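Local atomic coordinates of IRMA (Escherichia coli CFT073, PDB entry 5EK5), a protein that is secreted by pathogenic Escherichia coli, has a fibronectin-like fold and probably acts in virulence by mimicking host interleukin receptors. Residues 25-30 with 74-79; 40-45 with 61-66; 93-98 with 106-111. All blocks are in the same frame, centred on the assembly; numbering follows the deposited sequence.

Contact 1. Residues 25-30 with 74-79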
loop_
_atom_site.group_PDB
_atom_site.type_symbol
_atom_site.label_atom_id
_atom_site.label_comp_id
_atom_site.label_asym_id
_atom_site.label_seq_id
_atom_site.Cartn_x
_atom_site.Cartn_y
_atom_site.Cartn_z
ATOM N N ALA B 25 2.438 -14.674 10.206
ATOM C CA ALA B 25 1.565 -13.604 10.656
ATOM C C ALA B 25 1.449 -12.566 9.554
ATOM O O ALA B 25 2.411 -11.857 9.255
ATOM C CB ALA B 25 2.092 -12.979 11.937
ATOM N N TYR B 26 0.279 -12.490 8.936
ATOM C CA TYR B 26 0.049 -11.490 7.906
ATOM C C TYR B 26 -0.478 -10.209 8.531
ATOM O O TYR B 26 -1.531 -10.200 9.168
ATOM C CB TYR B 26 -0.912 -12.021 6.842
ATOM C CG TYR B 26 -0.465 -13.344 6.256
ATOM C CD1 TYR B 26 0.470 -13.391 5.230
ATOM C CD2 TYR B 26 -0.977 -14.544 6.733
ATOM C CE1 TYR B 26 0.885 -14.594 4.694
ATOM C CE2 TYR B 26 -0.567 -15.755 6.203
ATOM C CZ TYR B 26 0.364 -15.773 5.183
ATOM O OH TYR B 26 0.775 -16.972 4.652
ATOM N N GLN B 27 0.269 -9.128 8.343
ATOM C CA GLN B 27 -0.064 -7.850 8.947
ATOM C C GLN B 27 -0.921 -7.016 8.008
ATOM O O GLN B 27 -0.567 -6.814 6.842
ATOM C CB GLN B 27 1.213 -7.091 9.309
ATOM C CG GLN B 27 0.989 -5.737 9.966
ATOM C CD GLN B 27 2.294 -5.069 10.350
ATOM O OE1 GLN B 27 3.361 -5.676 10.259
ATOM N NE2 GLN B 27 2.217 -3.816 10.779
ATOM N N PHE B 28 -2.045 -6.529 8.520
ATOM C CA PHE B 28 -2.907 -5.678 7.721
ATOM C C PHE B 28 -2.999 -4.304 8.371
ATOM O O PHE B 28 -3.195 -4.178 9.585
ATOM C CB PHE B 28 -4.296 -6.299 7.568
ATOM C CG PHE B 28 -4.303 -7.585 6.785
ATOM C CD1 PHE B 28 -4.000 -8.789 7.396
ATOM C CD2 PHE B 28 -4.603 -7.583 5.430
ATOM C CE1 PHE B 28 -4.001 -9.968 6.675
ATOM C CE2 PHE B 28 -4.606 -8.760 4.705
ATOM C CZ PHE B 28 -4.304 -9.953 5.330
ATOM N N ARG B 29 -2.847 -3.270 7.555
ATOM C CA ARG B 29 -3.084 -1.911 8.011
ATOM C C ARG B 29 -4.481 -1.461 7.614
ATOM O O ARG B 29 -4.873 -1.571 6.447
ATOM C CB ARG B 29 -2.040 -0.948 7.463
ATOM C CG ARG B 29 -2.228 0.478 7.964
ATOM C CD ARG B 29 -1.158 1.378 7.406
ATOM N NE ARG B 29 0.162 0.993 7.896
ATOM C CZ ARG B 29 1.303 1.552 7.498
ATOM N NH1 ARG B 29 1.294 2.527 6.601
ATOM N NH2 ARG B 29 2.457 1.138 8.001
ATOM N N LEU B 30 -5.232 -0.962 8.589
ATOM C CA LEU B 30 -6.558 -0.430 8.315
ATOM C C LEU B 30 -6.500 1.079 8.482
ATOM O O LEU B 30 -5.895 1.581 9.421
ATOM C CB LEU B 30 -7.606 -1.046 9.249
ATOM C CG LEU B 30 -8.135 -2.455 8.943
ATOM C CD1 LEU B 30 -7.037 -3.496 9.109
ATOM C CD2 LEU B 30 -9.330 -2.804 9.817
ATOM N N THR B 74 -4.983 5.179 11.459
ATOM C CA THR B 74 -4.668 3.807 11.112
ATOM C C THR B 74 -4.497 2.919 12.342
ATOM O O THR B 74 -4.205 3.399 13.439
ATOM C CB THR B 74 -3.371 3.723 10.260
ATOM O OG1 THR B 74 -2.235 3.938 11.106
ATOM C CG2 THR B 74 -3.372 4.765 9.138
ATOM N N THR B 75 -4.680 1.618 12.128
ATOM C CA THR B 75 -4.375 0.604 13.121
ATOM C C THR B 75 -3.924 -0.665 12.397
ATOM O O THR B 75 -4.268 -0.887 11.233
ATOM C CB THR B 75 -5.579 0.303 14.030
ATOM O OG1 THR B 75 -5.152 -0.510 15.128
ATOM C CG2 THR B 75 -6.677 -0.420 13.267
ATOM N N ASP B 76 -3.143 -1.488 13.084
ATOM C CA ASP B 76 -2.598 -2.696 12.478
ATOM C C ASP B 76 -3.170 -3.965 13.106
ATOM O O ASP B 76 -3.261 -4.078 14.328
ATOM C CB ASP B 76 -1.076 -2.693 12.588
ATOM C CG ASP B 76 -0.439 -1.606 11.745
ATOM O OD1 ASP B 76 -0.965 -1.313 10.650
ATOM O OD2 ASP B 76 0.577 -1.031 12.188
ATOM N N ALA B 77 -3.569 -4.908 12.257
ATOM C CA ALA B 77 -4.110 -6.185 12.710
ATOM C C ALA B 77 -3.302 -7.341 12.132
ATOM O O ALA B 77 -2.669 -7.202 11.084
ATOM C CB ALA B 77 -5.564 -6.313 12.318
ATOM N N PHE B 78 -3.334 -8.485 12.806
ATOM C CA PHE B 78 -2.541 -9.626 12.370
ATOM C C PHE B 78 -3.383 -10.879 12.173
ATOM O O PHE B 78 -4.242 -11.207 12.991
ATOM C CB PHE B 78 -1.419 -9.887 13.373
ATOM C CG PHE B 78 -0.411 -8.781 13.430
ATOM C CD1 PHE B 78 -0.612 -7.687 14.257
ATOM C CD2 PHE B 78 0.722 -8.816 12.637
ATOM C CE1 PHE B 78 0.307 -6.657 14.304
ATOM C CE2 PHE B 78 1.647 -7.793 12.684
ATOM C CZ PHE B 78 1.436 -6.708 13.514
ATOM N N LEU B 79 -3.120 -11.572 11.072
ATOM C CA LEU B 79 -3.791 -12.823 10.756
ATOM C C LEU B 79 -2.810 -13.987 10.848
ATOM O O LEU B 79 -1.847 -14.058 10.082
ATOM C CB LEU B 79 -4.416 -12.751 9.363
ATOM C CG LEU B 79 -5.170 -13.989 8.889
ATOM C CD1 LEU B 79 -6.184 -14.371 9.938
ATOM C CD2 LEU B 79 -5.856 -13.701 7.573
#
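Six backbone hydrogen bonds tie Y26, F28 and L30 to L79, A77 and T75, each pair giving and taking one bond, so 25-30 and 74-79 run as regular antiparallel neighbours, their directions 153° apart. The bonds at F28 are short and straight: F28 N lies 2.7 Å from A77 O, and A77 N answers at 2.8 Å from F28 O. Between them sit the non-hydrogen-bonded pairs Q27-F78 and R29-D76, where CA-H...O contacts fill in, such as D76 CA to F28 O at 3.3 Å.

Apolar packing occupies the face that carries Y26, F28, L30, T75, A77 and L79. There the F28 ring turns its edge to L79, CE1 to CB 3.9 Å.

The other face is more polar. Q27 stretches out fully, with CG anti to its own nitrogen (chi1 -179°), and runs alongside the F78 ring; Q27 CG comes within 3.5 Å of F78 CE2, and the amide is inclined 38° to the ring. R29 and D76 lie side by side as a long salt bridge, NE to OD1 3.8 Å, with OD1 in the guanidinium plane at its edge. Both atoms are buried and neither has a hydrogen-bond partner in the model; at this length the attraction is probably weak.

Strand 23-31 has strand 9-19 on its other flank, where N13 takes up Q27 O, while strand 74-82 closes the sheet within this chain. The apolar face meets M61 and I44 of the facing sheet, and Y26 and F28 also pack on L119 and I121 of the second subunit.

Contact 2. Residues 40-45 with 61-66; sequences GPLTIT and METEAF
I44 and M61 form a reciprocal backbone pair, I44 N to M61 O at 2.7 Å and nearly straight, in an antiparallel hairpin whose segments 42-45 and 61-63, parts of strands 42-49 and 55-63, run at 158° to each other. T43 and E62 follow as a non-hydrogen-bonded pair. T63 N reaches L42 O at 3.0 Å, and the bond from L42 N to T63 O is weak. L42 N also bonds to T63 OG1 at 3.2 Å, because chi1 of 77° sets that hydroxyl between the T63 nitrogen and carbonyl carbon, beside L42 CB and within a bent bond of L42 N.

Beyond the strands, P41 CD rests on A65 CB at 3.7 Å. I44 and M61 lie alongside each other on the buried face, where a bend at the M61 sulfur (chi3 70°) brings CE to 4.0 Å from I44 CD1. The F66 ring offers its edge to L42 CD1 at 4.4 Å. On the opposite face E62 turns back beside T43, but the placement of its carboxylate against T43 OG1 is doubtful.

The face that carries L42, I44, M61 and T63 is thus mainly apolar, and the T63 hydroxyl is its polar group here: OG1 accepts from L42 N and gives a weak bond to E64 O, so that even this oxygen is occupied by backbone.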
loop_
_atom_site.group_PDB
_atom_site.type_symbol
_atom_site.label_atom_id
_atom_site.label_comp_id
_atom_site.label_asym_id
_atom_site.label_seq_id
_atom_site.Cartn_x
_atom_site.Cartn_y
_atom_site.Cartn_z
ATOM N N GLY B 40 -15.171 0.931 16.655
ATOM C CA GLY B 40 -14.882 0.094 17.801
ATOM C C GLY B 40 -14.082 -1.109 17.342
ATOM O O GLY B 40 -13.848 -1.271 16.142
ATOM N N PRO B 41 -13.655 -1.957 18.291
ATOM C CA PRO B 41 -12.971 -3.223 17.998
ATOM C C PRO B 41 -13.666 -4.031 16.900
ATOM O O PRO B 41 -14.872 -4.262 16.980
ATOM C CB PRO B 41 -13.023 -3.962 19.337
ATOM C CG PRO B 41 -13.056 -2.876 20.357
ATOM C CD PRO B 41 -13.787 -1.717 19.740
ATOM N N LEU B 42 -12.911 -4.447 15.886
ATOM C CA LEU B 42 -13.472 -5.219 14.780
ATOM C C LEU B 42 -13.080 -6.692 14.797
ATOM O O LEU B 42 -11.971 -7.049 15.190
ATOM C CB LEU B 42 -13.062 -4.606 13.438
ATOM C CG LEU B 42 -13.495 -3.163 13.184
ATOM C CD1 LEU B 42 -12.978 -2.679 11.841
ATOM C CD2 LEU B 42 -15.008 -3.059 13.240
ATOM N N THR B 43 -14.002 -7.543 14.356
ATOM C CA THR B 43 -13.696 -8.950 14.129
ATOM C C THR B 43 -13.891 -9.298 12.661
ATOM O O THR B 43 -15.015 -9.282 12.157
ATOM C CB THR B 43 -14.576 -9.875 14.983
ATOM O OG1 THR B 43 -14.318 -9.632 16.371
ATOM C CG2 THR B 43 -14.281 -11.331 14.667
ATOM N N ILE B 44 -12.801 -9.623 11.976
ATOM C CA ILE B 44 -12.864 -9.848 10.540
ATOM C C ILE B 44 -12.514 -11.287 10.176
ATOM O O ILE B 44 -11.468 -11.798 10.569
ATOM C CB ILE B 44 -11.925 -8.885 9.792
ATOM C CG1 ILE B 44 -12.216 -7.439 10.209
ATOM C CG2 ILE B 44 -12.068 -9.061 8.290
ATOM C CD1 ILE B 44 -11.282 -6.419 9.602
ATOM N N THR B 45 -13.406 -11.936 9.431
ATOM C CA THR B 45 -13.194 -13.310 8.991
ATOM C C THR B 45 -12.731 -13.373 7.537
ATOM O O THR B 45 -13.424 -12.898 6.636
ATOM C CB THR B 45 -14.473 -14.148 9.150
ATOM O OG1 THR B 45 -14.907 -14.100 10.516
ATOM C CG2 THR B 45 -14.209 -15.587 8.761
ATOM N N MET B 61 -9.641 -12.272 12.263
ATOM C CA MET B 61 -8.675 -11.242 12.613
ATOM C C MET B 61 -9.324 -10.174 13.496
ATOM O O MET B 61 -10.426 -9.714 13.207
ATOM C CB MET B 61 -8.096 -10.624 11.339
ATOM C CG MET B 61 -7.037 -9.566 11.558
ATOM S SD MET B 61 -6.300 -9.040 9.995
ATOM C CE MET B 61 -7.661 -8.150 9.242
ATOM N N GLU B 62 -8.638 -9.792 14.572
ATOM C CA GLU B 62 -9.159 -8.794 15.505
ATOM C C GLU B 62 -8.376 -7.487 15.459
ATOM O O GLU B 62 -7.146 -7.485 15.373
ATOM C CB GLU B 62 -9.141 -9.347 16.935
ATOM C CG GLU B 62 -9.954 -10.620 17.117
ATOM C CD GLU B 62 -11.426 -10.341 17.358
ATOM O OE1 GLU B 62 -11.983 -9.453 16.682
ATOM O OE2 GLU B 62 -12.031 -11.021 18.214
ATOM N N THR B 63 -9.100 -6.373 15.524
ATOM C CA THR B 63 -8.464 -5.061 15.516
ATOM C C THR B 63 -8.856 -4.264 16.754
ATOM O O THR B 63 -9.916 -4.487 17.328
ATOM C CB THR B 63 -8.854 -4.233 14.271
ATOM O OG1 THR B 63 -10.176 -3.705 14.430
ATOM C CG2 THR B 63 -8.788 -5.072 13.003
ATOM N N GLU B 64 -8.013 -3.314 17.146
ATOM C CA GLU B 64 -8.378 -2.360 18.185
ATOM C C GLU B 64 -9.289 -1.280 17.627
ATOM O O GLU B 64 -9.440 -1.137 16.413
ATOM C CB GLU B 64 -7.150 -1.701 18.813
ATOM C CG GLU B 64 -6.324 -2.585 19.725
ATOM C CD GLU B 64 -5.130 -1.846 20.296
ATOM O OE1 GLU B 64 -4.164 -1.610 19.540
ATOM O OE2 GLU B 64 -5.170 -1.485 21.492
ATOM N N ALA B 65 -9.901 -0.521 18.526
ATOM C CA ALA B 65 -10.691 0.630 18.136
ATOM C C ALA B 65 -9.732 1.701 17.618
ATOM O O ALA B 65 -8.624 1.849 18.132
ATOM C CB ALA B 65 -11.526 1.146 19.325
ATOM N N PHE B 66 -10.159 2.440 16.598
ATOM C CA PHE B 66 -9.322 3.446 15.941
ATOM C C PHE B 66 -10.160 4.431 15.116
ATOM O O PHE B 66 -11.362 4.213 14.901
ATOM C CB PHE B 66 -8.292 2.757 15.041
ATOM C CG PHE B 66 -8.871 2.221 13.760
ATOM C CD1 PHE B 66 -9.719 1.120 13.767
ATOM C CD2 PHE B 66 -8.553 2.811 12.547
ATOM C CE1 PHE B 66 -10.258 0.635 12.587
ATOM C CE2 PHE B 66 -9.080 2.335 11.371
ATOM C CZ PHE B 66 -9.935 1.247 11.387
#

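Contact 3. Residues 93-98 with 106-111; sequences IKATEE and LPLSVF
L106 and A95 have the largest areas buried here, and they meet through backbone and side chain together. L106 N donates to A95 O at 2.8 Å, a fairly straight bond at the hydrogen, although the donor stands 38° out of the carbonyl plane and so misses the lone-pair direction. A water bridges the same two residues: it accepts from A95 N at 2.8 Å and donates to L106 O at 3.2 Å. The direct bond continues the pairing of strand 102-105, where E97 bonds with V104, and then the chain turns away.

The methyl group of A95 points at the loop and is met by three apolar side chains. L106 CB lies 3.9 Å from A95 CB. F111 brings CE2 to 3.9 Å from the same methyl, which sits at the edge of the ring and in its plane. L108 supplies its CD2, at 4.0 Å from A95 CB, while its other branch, CD1, reaches back along the strand to I93 O at 3.8 Å. CG of L108 is anti to the carbonyl carbon (chi1 -60°), and this brings both methyls over to 93-98 from a short 3-10 turn.

At the far end L106 CD1 passes across E97 OE1, while OE2 of E97 is the oxygen that makes a salt bridge to R7 and a hydrogen bond with G40 N.

Strand 89-99 lies between strand 42-49, which pairs with it through T43 and T45, and strand 102-105, which ends just before this loop. The loop then leads into strand 111-113 of the other sheet; F111 packs on I9 and I11 there and on I44 opposite, and both L108 and F111 touch V123 of the second subunit.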
loop_
_atom_site.group_PDB
_atom_site.type_symbol
_atom_site.label_atom_id
_atom_site.label_comp_id
_atom_site.label_asym_id
_atom_site.label_seq_id
_atom_site.Cartn_x
_atom_site.Cartn_y
_atom_site.Cartn_z
ATOM N N ILE B 93 -15.093 -12.112 4.222
ATOM C CA ILE B 93 -16.431 -12.664 4.058
ATOM C C ILE B 93 -17.386 -12.255 5.174
ATOM O O ILE B 93 -18.601 -12.393 5.033
ATOM C CB ILE B 93 -16.395 -14.202 3.992
ATOM C CG1 ILE B 93 -15.862 -14.775 5.305
ATOM C CG2 ILE B 93 -15.543 -14.668 2.821
ATOM C CD1 ILE B 93 -15.966 -16.283 5.403
ATOM N N LYS B 94 -16.840 -11.752 6.277
ATOM C CA LYS B 94 -17.673 -11.289 7.382
ATOM C C LYS B 94 -16.917 -10.307 8.273
ATOM O O LYS B 94 -15.694 -10.383 8.391
ATOM C CB LYS B 94 -18.177 -12.485 8.192
ATOM C CG LYS B 94 -19.692 -12.554 8.275
ATOM C CD LYS B 94 -20.173 -13.971 8.549
ATOM C CE LYS B 94 -20.222 -14.779 7.255
ATOM N NZ LYS B 94 -21.383 -15.711 7.172
ATOM N N ALA B 95 -17.647 -9.383 8.891
ATOM C CA ALA B 95 -17.038 -8.417 9.804
ATOM C C ALA B 95 -17.967 -8.006 10.946
ATOM O O ALA B 95 -19.155 -7.754 10.739
ATOM C CB ALA B 95 -16.584 -7.188 9.031
ATOM N N THR B 96 -17.406 -7.924 12.150
ATOM C CA THR B 96 -18.173 -7.607 13.352
ATOM C C THR B 96 -17.528 -6.454 14.118
ATOM O O THR B 96 -16.307 -6.401 14.253
ATOM C CB THR B 96 -18.292 -8.839 14.277
ATOM O OG1 THR B 96 -19.049 -9.861 13.616
ATOM C CG2 THR B 96 -18.973 -8.478 15.591
ATOM N N GLU B 97 -18.348 -5.538 14.625
ATOM C CA GLU B 97 -17.834 -4.365 15.322
ATOM C C GLU B 97 -18.247 -4.335 16.787
ATOM O O GLU B 97 -19.428 -4.434 17.110
ATOM C CB GLU B 97 -18.312 -3.087 14.630
ATOM C CG GLU B 97 -17.852 -1.802 15.298
ATOM C CD GLU B 97 -18.432 -0.567 14.635
ATOM O OE1 GLU B 97 -19.457 -0.693 13.934
ATOM O OE2 GLU B 97 -17.863 0.530 14.812
ATOM N N GLU B 98 -17.275 -4.211 17.682
ATOM C CA GLU B 98 -17.616 -4.019 19.082
ATOM C C GLU B 98 -17.829 -2.544 19.374
ATOM O O GLU B 98 -16.880 -1.755 19.437
ATOM N N LEU B 106 -20.903 -5.516 10.699
ATOM C CA LEU B 106 -20.349 -4.433 9.895
ATOM C C LEU B 106 -20.493 -4.705 8.400
ATOM O O LEU B 106 -20.032 -5.735 7.907
ATOM C CB LEU B 106 -18.878 -4.216 10.247
ATOM C CG LEU B 106 -18.172 -3.082 9.508
ATOM C CD1 LEU B 106 -18.666 -1.740 10.012
ATOM C CD2 LEU B 106 -16.668 -3.206 9.673
ATOM N N PRO B 107 -21.152 -3.783 7.678
ATOM C CA PRO B 107 -21.321 -3.864 6.222
ATOM C C PRO B 107 -19.983 -3.953 5.497
ATOM O O PRO B 107 -19.078 -3.170 5.782
ATOM C CB PRO B 107 -22.040 -2.556 5.877
ATOM C CG PRO B 107 -22.724 -2.159 7.138
ATOM C CD PRO B 107 -21.808 -2.591 8.241
ATOM N N LEU B 108 -19.866 -4.897 4.569
ATOM C CA LEU B 108 -18.603 -5.145 3.886
ATOM C C LEU B 108 -18.279 -4.044 2.875
ATOM O O LEU B 108 -17.142 -3.929 2.416
ATOM C CB LEU B 108 -18.633 -6.507 3.190
ATOM C CG LEU B 108 -18.847 -7.727 4.092
ATOM C CD1 LEU B 108 -18.495 -9.011 3.359
ATOM C CD2 LEU B 108 -18.044 -7.606 5.381
ATOM N N SER B 109 -19.280 -3.237 2.534
ATOM C CA SER B 109 -19.098 -2.140 1.586
ATOM C C SER B 109 -18.185 -1.050 2.143
ATOM O O SER B 109 -17.620 -0.255 1.390
ATOM C CB SER B 109 -20.452 -1.541 1.200
ATOM O OG SER B 109 -21.184 -1.146 2.348
ATOM N N VAL B 110 -18.048 -1.022 3.464
ATOM C CA VAL B 110 -17.183 -0.063 4.142
ATOM C C VAL B 110 -15.725 -0.225 3.708
ATOM O O VAL B 110 -14.985 0.754 3.585
ATOM C CB VAL B 110 -17.287 -0.224 5.680
ATOM C CG1 VAL B 110 -16.153 0.504 6.391
ATOM C CG2 VAL B 110 -18.630 0.276 6.173
ATOM N N PHE B 111 -15.331 -1.466 3.437
ATOM C CA PHE B 111 -13.942 -1.772 3.109
ATOM C C PHE B 111 -13.512 -1.298 1.726
ATOM O O PHE B 111 -14.262 -1.389 0.755
ATOM C CB PHE B 111 -13.690 -3.276 3.228
ATOM C CG PHE B 111 -13.649 -3.772 4.642
ATOM C CD1 PHE B 111 -12.573 -3.469 5.462
ATOM C CD2 PHE B 111 -14.678 -4.546 5.152
ATOM C CE1 PHE B 111 -12.530 -3.922 6.768
ATOM C CE2 PHE B 111 -14.640 -5.004 6.457
ATOM C CZ PHE B 111 -13.566 -4.692 7.266
HETATM O O HOH W 1 -20.231 -8.906 7.987
#

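In the fold
Contacts 1 and 2 lie in the two facing sheets of a fibronectin-like sandwich, their centres about 10 Å apart, and meet in its interior, where F28 packs on M61 and A77 on T63. Contact 3 is about 10 Å from contact 2, centre to centre, and shares its sheet, since strands 42-49 and 89-99 are neighbours. Its centre is about 15 Å from that of contact 1, with no direct touch. Along the chain contact 2 nests inside the loop closed by contact 1, and contact 3 follows both. The three thus tie both sheets of the sandwich together, with contacts 1 and 3 contributing to the surface that faces the second subunit.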